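Local coordinates for protein halocarboxylic acid dehalogenase DehI (Pseudomonas putida, PDB 3BJX) that probably hydrolyses carbon-halogen bonds, acting as a group I dehalogenase that removes the halogen from alpha-haloacids, at residues 153-156 against 157-160; 66-69 against 70-74; 238-241 against 242-246. All blocks are in the same frame, centred on the assembly; numbering follows the deposited sequence.

In the fold
The three contacts are local turns of three helices in an all-helical chain without strands. Along the sequence contact 2 comes first, at the end of helix 63-71. Contact 1 follows, on the short helix 155-158, and contact 3 lies within helix 230-248. The centre of contact 1 is about 17 Å from the centre of contact 2. It is about 21 Å from the centre of contact 3. The centres of contact 2 and contact 3 are about 20 Å apart. None touches another. Contact 1 is at the surface, whereas the other two are partly buried. Shared neighbours connect them. Tyr79 of helix 78-90 hydrogen-bonds to Leu157 of contact 1 and, through OH, to Leu246 O of contact 3. Helix 112-143 packs on contacts 2 and 3.

Contact 1 of 3, residues 153-156 against 157-160; sequences VSSE and LRAS
Val153 and Leu157 meet at the start of the short helix 155-158, where Ser154 holds the N-cap position. The two side chains cross roughly perpendicular to each other. Val153 CG1 presses on Leu157 CB at 3.3 Å, which is tighter than usual van der Waals contact. Val153 CG1 is set anti to the backbone N (chi1 176°), and this directs the methyl to Leu157. Leu157 CD1 also comes near the hydroxyl of Ser154, with OG at 4.0 Å.

The carbonyl of Ser154 takes two backbone donors. Arg158 N reaches Ser154 O at 3.3 Å. Leu157 N reaches the same oxygen, Ser154 O, at 3.2 Å. One residue further on, Ala159 N donates to Ser155 O at 2.9 Å, just as the chain leaves helical geometry.

Arg158 folds back over the start of the helix. Its chain bends at chi3 (-82°), which lays the guanidinium over the backbone of Ser154 and Ser155. Ser155 CA sits 3.3 Å above one face of the Arg158 guanidinium, toward the rim. Val153 O lies at the edge of the group, near its plane. Val153 O accepts a weak hydrogen bond from Arg158 NE at 3.3 Å. The last helical residue, Arg158, thus folds over the helix's own start.

The turn lies on the surface and is fastened by its neighbours. Val153 and Arg158 touch Pro251 in a loop. Leu157 packs on Arg78 and Tyr79 at the start of helix 78-90, and backbone bonds join Leu157 to Tyr79 and Ala159 to Arg78.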
# COMPACT_ATOMS: atom_id res chain seq x y z
N VAL A 153 -10.99 26.77 11.22
CA VAL A 153 -12.32 26.19 11.02
C VAL A 153 -13.36 26.94 11.89
O VAL A 153 -13.08 27.32 13.02
CB VAL A 153 -12.27 24.63 11.32
CG1 VAL A 153 -13.64 23.97 11.23
CG2 VAL A 153 -11.30 23.93 10.38
N SER A 154 -14.54 27.16 11.34
CA SER A 154 -15.59 27.90 12.04
C SER A 154 -16.01 27.14 13.30
O SER A 154 -15.78 25.93 13.39
CB SER A 154 -16.78 28.03 11.11
OG SER A 154 -17.38 26.75 10.99
N SER A 155 -16.64 27.81 14.26
CA SER A 155 -17.10 27.14 15.49
C SER A 155 -18.04 25.95 15.21
O SER A 155 -18.01 24.94 15.92
CB SER A 155 -17.80 28.12 16.43
OG SER A 155 -17.21 29.40 16.35
N GLU A 156 -18.88 26.09 14.19
CA GLU A 156 -19.91 25.10 13.83
C GLU A 156 -19.32 23.75 13.40
O GLU A 156 -19.92 22.72 13.63
CB GLU A 156 -20.80 25.67 12.71
CG GLU A 156 -21.67 26.85 13.14
CD GLU A 156 -20.98 28.22 13.06
OE1 GLU A 156 -20.31 28.55 12.04
OE2 GLU A 156 -21.17 29.00 14.02
N LEU A 157 -18.14 23.78 12.79
CA LEU A 157 -17.48 22.55 12.36
C LEU A 157 -16.52 22.00 13.42
O LEU A 157 -16.10 20.86 13.37
CB LEU A 157 -16.74 22.79 11.05
CG LEU A 157 -17.61 22.99 9.80
CD1 LEU A 157 -16.76 23.55 8.67
CD2 LEU A 157 -18.23 21.66 9.38
N ARG A 158 -16.18 22.85 14.38
CA ARG A 158 -15.41 22.47 15.54
C ARG A 158 -16.27 21.81 16.61
O ARG A 158 -15.78 21.04 17.44
CB ARG A 158 -14.74 23.69 16.12
CG ARG A 158 -13.31 23.86 15.68
CD ARG A 158 -12.61 24.86 16.56
NE ARG A 158 -12.92 26.23 16.13
CZ ARG A 158 -13.70 27.09 16.79
NH1 ARG A 158 -14.27 26.76 17.94
NH2 ARG A 158 -13.90 28.29 16.28
N ALA A 159 -17.57 22.14 16.58
CA ALA A 159 -18.53 21.57 17.52
C ALA A 159 -18.43 20.06 17.43
O ALA A 159 -18.12 19.52 16.38
CB ALA A 159 -19.96 22.04 17.20
N SER A 160 -18.67 19.38 18.53
CA SER A 160 -18.64 17.92 18.48
C SER A 160 -20.03 17.32 18.38
O SER A 160 -21.03 17.96 18.69
CB SER A 160 -17.83 17.32 19.63
OG SER A 160 -17.93 18.11 20.78

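Contact 2 of 3, residues 66-69 against 70-74; sequences LAWR and RSAEA. With SO4 (sulfate ion), chain G.
Near the end of helix 63-71, Arg69 and Arg70 share a bound sulfate, with Leu66 beside Arg70. The sulfate probably comes from the crystallisation liquor. Arg69 NH1 donates to sulfate O1 at 3.0 Å. Arg70 NH1 donates to sulfate O4 at 3.1 Å, so the two guanidinium groups approach through different oxygens. Arg70 bends at both chi2 (-88°) and chi3 (-79°), which curls it round to the ion. Its NH2 is also salt-bridged to Glu260. Leu66 runs alongside Arg70 and points the same way, with Leu66 CD1 3.5 Å from Arg70 NH1.

The helical bonding is weaker here, and the Ser71 side chain adds to it. Ser71 OG donates to Ala67 O at 2.8 Å, one turn back, where Ser71 N makes only a weak bond. The same hydroxyl is hydrogen-bonded to Gly255 N. Ser71 N bonds better to Trp68 O, three residues back. A water then links Arg69 O with the backbone N and carboxylate of Glu73.

On another side of the turn, Ala72 CB lies over one face of the Trp68 indole. Ala72 CB is 4.0 Å from the centroid of the Trp68 six-membered ring and 25° off the normal, a CH-pi contact. Trp68 NE1 is hydrogen-bonded to Asp40 OD2 on helix 32-45, and the ring also packs on Ile41 and Leu135. An alanine here in place of the indole is likely to open a gap beside Ala72 and leave Asp40 without its N-H partner.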
# COMPACT_ATOMS: atom_id res chain seq x y z
N LEU A 66 -2.13 5.32 22.04
CA LEU A 66 -1.59 6.67 21.92
C LEU A 66 -2.14 7.36 20.68
O LEU A 66 -2.72 8.43 20.80
CB LEU A 66 -0.06 6.65 21.89
CG LEU A 66 0.63 7.97 21.55
CD1 LEU A 66 0.68 8.93 22.74
CD2 LEU A 66 2.03 7.68 21.00
N ALA A 67 -1.97 6.74 19.51
CA ALA A 67 -2.53 7.23 18.25
C ALA A 67 -4.01 7.59 18.34
O ALA A 67 -4.43 8.65 17.88
CB ALA A 67 -2.30 6.24 17.14
N TRP A 68 -4.82 6.73 18.93
CA TRP A 68 -6.24 7.06 19.10
C TRP A 68 -6.49 8.26 20.03
O TRP A 68 -7.35 9.11 19.75
CB TRP A 68 -7.04 5.85 19.57
CG TRP A 68 -8.43 6.20 19.90
CD1 TRP A 68 -9.01 6.17 21.13
CD2 TRP A 68 -9.44 6.67 18.99
NE1 TRP A 68 -10.32 6.60 21.04
CE2 TRP A 68 -10.60 6.90 19.74
CE3 TRP A 68 -9.46 6.91 17.61
CZ2 TRP A 68 -11.77 7.35 19.15
CZ3 TRP A 68 -10.63 7.37 17.04
CH2 TRP A 68 -11.76 7.58 17.81
N ARG A 69 -5.75 8.33 21.14
CA ARG A 69 -5.86 9.39 22.14
C ARG A 69 -5.62 10.78 21.52
O ARG A 69 -6.21 11.77 21.94
CB ARG A 69 -4.87 9.11 23.26
CG ARG A 69 -4.76 10.17 24.37
CD ARG A 69 -3.67 9.80 25.39
NE ARG A 69 -3.72 8.37 25.70
CZ ARG A 69 -2.68 7.54 25.68
NH1 ARG A 69 -1.45 7.98 25.39
NH2 ARG A 69 -2.87 6.26 25.96
N ARG A 70 -4.77 10.83 20.51
CA ARG A 70 -4.38 12.08 19.89
C ARG A 70 -5.30 12.49 18.71
O ARG A 70 -5.27 13.64 18.27
CB ARG A 70 -2.92 11.99 19.44
CG ARG A 70 -2.02 11.36 20.50
CD ARG A 70 -1.48 12.39 21.46
NE ARG A 70 -0.38 13.06 20.80
CZ ARG A 70 0.89 13.01 21.18
NH1 ARG A 70 1.27 12.36 22.28
NH2 ARG A 70 1.78 13.64 20.44
N SER A 71 -6.12 11.56 18.24
CA SER A 71 -7.00 11.76 17.10
C SER A 71 -8.48 11.82 17.49
O SER A 71 -9.30 12.29 16.71
CB SER A 71 -6.80 10.63 16.08
OG SER A 71 -5.42 10.37 15.85
N ALA A 72 -8.81 11.34 18.68
CA ALA A 72 -10.21 11.16 19.10
C ALA A 72 -11.05 12.42 19.09
O ALA A 72 -12.20 12.39 18.62
CB ALA A 72 -10.28 10.47 20.47
N GLU A 73 -10.50 13.53 19.59
CA GLU A 73 -11.22 14.80 19.67
C GLU A 73 -11.55 15.34 18.29
O GLU A 73 -12.57 15.98 18.10
CB GLU A 73 -10.37 15.84 20.38
CG GLU A 73 -10.23 15.66 21.89
CD GLU A 73 -9.02 16.42 22.43
OE1 GLU A 73 -9.11 17.66 22.61
OE2 GLU A 73 -7.96 15.77 22.64
N ALA A 74 -10.65 15.11 17.35
CA ALA A 74 -10.75 15.65 16.02
C ALA A 74 -11.79 14.85 15.23
O ALA A 74 -12.47 15.37 14.35
CB ALA A 74 -9.38 15.56 15.36
S SO4 G . 0.02 11.87 25.73
O1 SO4 G . -0.43 10.61 26.31
O2 SO4 G . -0.11 12.95 26.71
O3 SO4 G . 1.41 11.75 25.29
O4 SO4 G . -0.82 12.18 24.57
O HOH W 1 -7.54 14.02 20.79

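Contact 3 of 3, residues 238-241 against 242-246; sequences ELVT and RAREL. Unlike the reference sequence in segment 242-246: Arg244 (reference Pro).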
# COMPACT_ATOMS: atom_id res chain seq x y z
N GLU A 238 -9.29 8.54 -6.03
CA GLU A 238 -10.02 9.77 -5.66
C GLU A 238 -10.37 9.88 -4.17
O GLU A 238 -10.26 10.95 -3.59
CB GLU A 238 -11.28 9.91 -6.52
CG GLU A 238 -12.33 10.85 -5.95
CD GLU A 238 -13.59 10.84 -6.76
OE1 GLU A 238 -13.52 10.36 -7.91
OE2 GLU A 238 -14.65 11.30 -6.27
N LEU A 239 -10.81 8.77 -3.58
CA LEU A 239 -11.07 8.71 -2.15
C LEU A 239 -9.82 8.85 -1.33
O LEU A 239 -9.81 9.64 -0.38
CB LEU A 239 -11.75 7.38 -1.80
CG LEU A 239 -13.23 7.42 -1.49
CD1 LEU A 239 -13.97 8.22 -2.52
CD2 LEU A 239 -13.77 5.98 -1.39
N VAL A 240 -8.77 8.10 -1.68
CA VAL A 240 -7.46 8.20 -1.01
C VAL A 240 -6.96 9.66 -0.97
O VAL A 240 -6.60 10.17 0.09
CB VAL A 240 -6.36 7.26 -1.67
CG1 VAL A 240 -5.02 7.48 -1.04
CG2 VAL A 240 -6.73 5.80 -1.57
N THR A 241 -6.96 10.30 -2.13
CA THR A 241 -6.55 11.70 -2.30
C THR A 241 -7.45 12.67 -1.52
O THR A 241 -6.96 13.47 -0.74
CB THR A 241 -6.61 12.11 -3.77
OG1 THR A 241 -5.82 11.22 -4.56
CG2 THR A 241 -6.10 13.51 -3.94
N ARG A 242 -8.76 12.58 -1.73
CA ARG A 242 -9.72 13.44 -1.05
C ARG A 242 -9.61 13.36 0.48
O ARG A 242 -9.53 14.39 1.15
CB ARG A 242 -11.14 13.16 -1.52
CG ARG A 242 -12.21 14.12 -0.96
CD ARG A 242 -11.81 15.56 -1.22
NE ARG A 242 -12.77 16.49 -0.63
CZ ARG A 242 -12.44 17.68 -0.16
NH1 ARG A 242 -11.17 18.09 -0.18
NH2 ARG A 242 -13.39 18.47 0.33
N ALA A 243 -9.61 12.14 1.02
CA ALA A 243 -9.37 11.89 2.45
C ALA A 243 -8.08 12.52 2.97
O ALA A 243 -8.04 12.99 4.10
CB ALA A 243 -9.40 10.40 2.74
N ARG A 244 -7.03 12.52 2.13
CA ARG A 244 -5.72 13.15 2.41
C ARG A 244 -5.90 14.65 2.62
O ARG A 244 -5.39 15.19 3.57
CB ARG A 244 -4.71 12.82 1.28
CG ARG A 244 -3.26 13.36 1.42
CD ARG A 244 -2.29 12.63 0.43
NE ARG A 244 -1.62 11.42 1.02
CZ ARG A 244 -1.40 10.24 0.42
NH1 ARG A 244 -1.79 10.02 -0.83
NH2 ARG A 244 -0.79 9.28 1.10
N GLU A 245 -6.65 15.30 1.74
CA GLU A 245 -6.93 16.73 1.85
C GLU A 245 -7.81 17.01 3.06
O GLU A 245 -7.57 17.98 3.80
CB GLU A 245 -7.63 17.27 0.60
CG GLU A 245 -6.83 17.08 -0.69
CD GLU A 245 -7.66 17.29 -1.92
OE1 GLU A 245 -8.90 17.30 -1.81
OE2 GLU A 245 -7.09 17.43 -3.00
N LEU A 246 -8.83 16.18 3.24
CA LEU A 246 -9.73 16.34 4.36
C LEU A 246 -8.96 16.29 5.69
O LEU A 246 -9.27 17.08 6.59
CB LEU A 246 -10.90 15.34 4.31
CG LEU A 246 -11.96 15.70 3.26
CD1 LEU A 246 -12.85 14.53 2.93
CD2 LEU A 246 -12.80 16.89 3.71
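Ala243 N donates to Leu239 O at 2.9 Å, with an N-H...O angle of 165°. This is one rung of a regular alpha-helical ladder within helix 230-248. Arg242 N donates likewise to Glu238 O at 2.9 Å. Arg244 N pairs with Val240 O, and Glu245 N with Thr241 O.

The side chains follow the same four-residue spacing. Val240 and Arg244, which differs from the proline of the reference sequence, lie side by side and point the same way. Val240 CG1 comes to 4.1 Å from Arg244 NH1, a loose apolar neighbour for the buried guanidinium. Arg244 NE is salt-bridged to Glu141 on helix 112-143. Arg244 also packs on Tyr197 of the second subunit. Thr241 runs alongside Glu245, with Thr241 CG2 4.2 Å from Glu245 OE2. The hydroxyl of Thr241 turns back to bond Arg237 O.

Arg242 crosses to Glu245 on the next turn. Arg242 NH1 forms a salt bridge with Glu245 OE1 at 2.9 Å, reaching the oxygen on its anti side and 19° out of the carboxylate plane. Leu246 CD2 lies 3.8 Å above one face of the Arg242 guanidinium. Arg242 NE is salt-bridged to Glu86 on helix 78-90, and Glu238 OE2 to Arg90 of that helix. Leu239 and Ala243 add apolar packing on Leu133.

Arg242 therefore has two acidic partners, one within the helix and one outside it. Such pairing would be expected to offset its charge and restrict its rotation, while Glu141 would do the same for the buried Arg244.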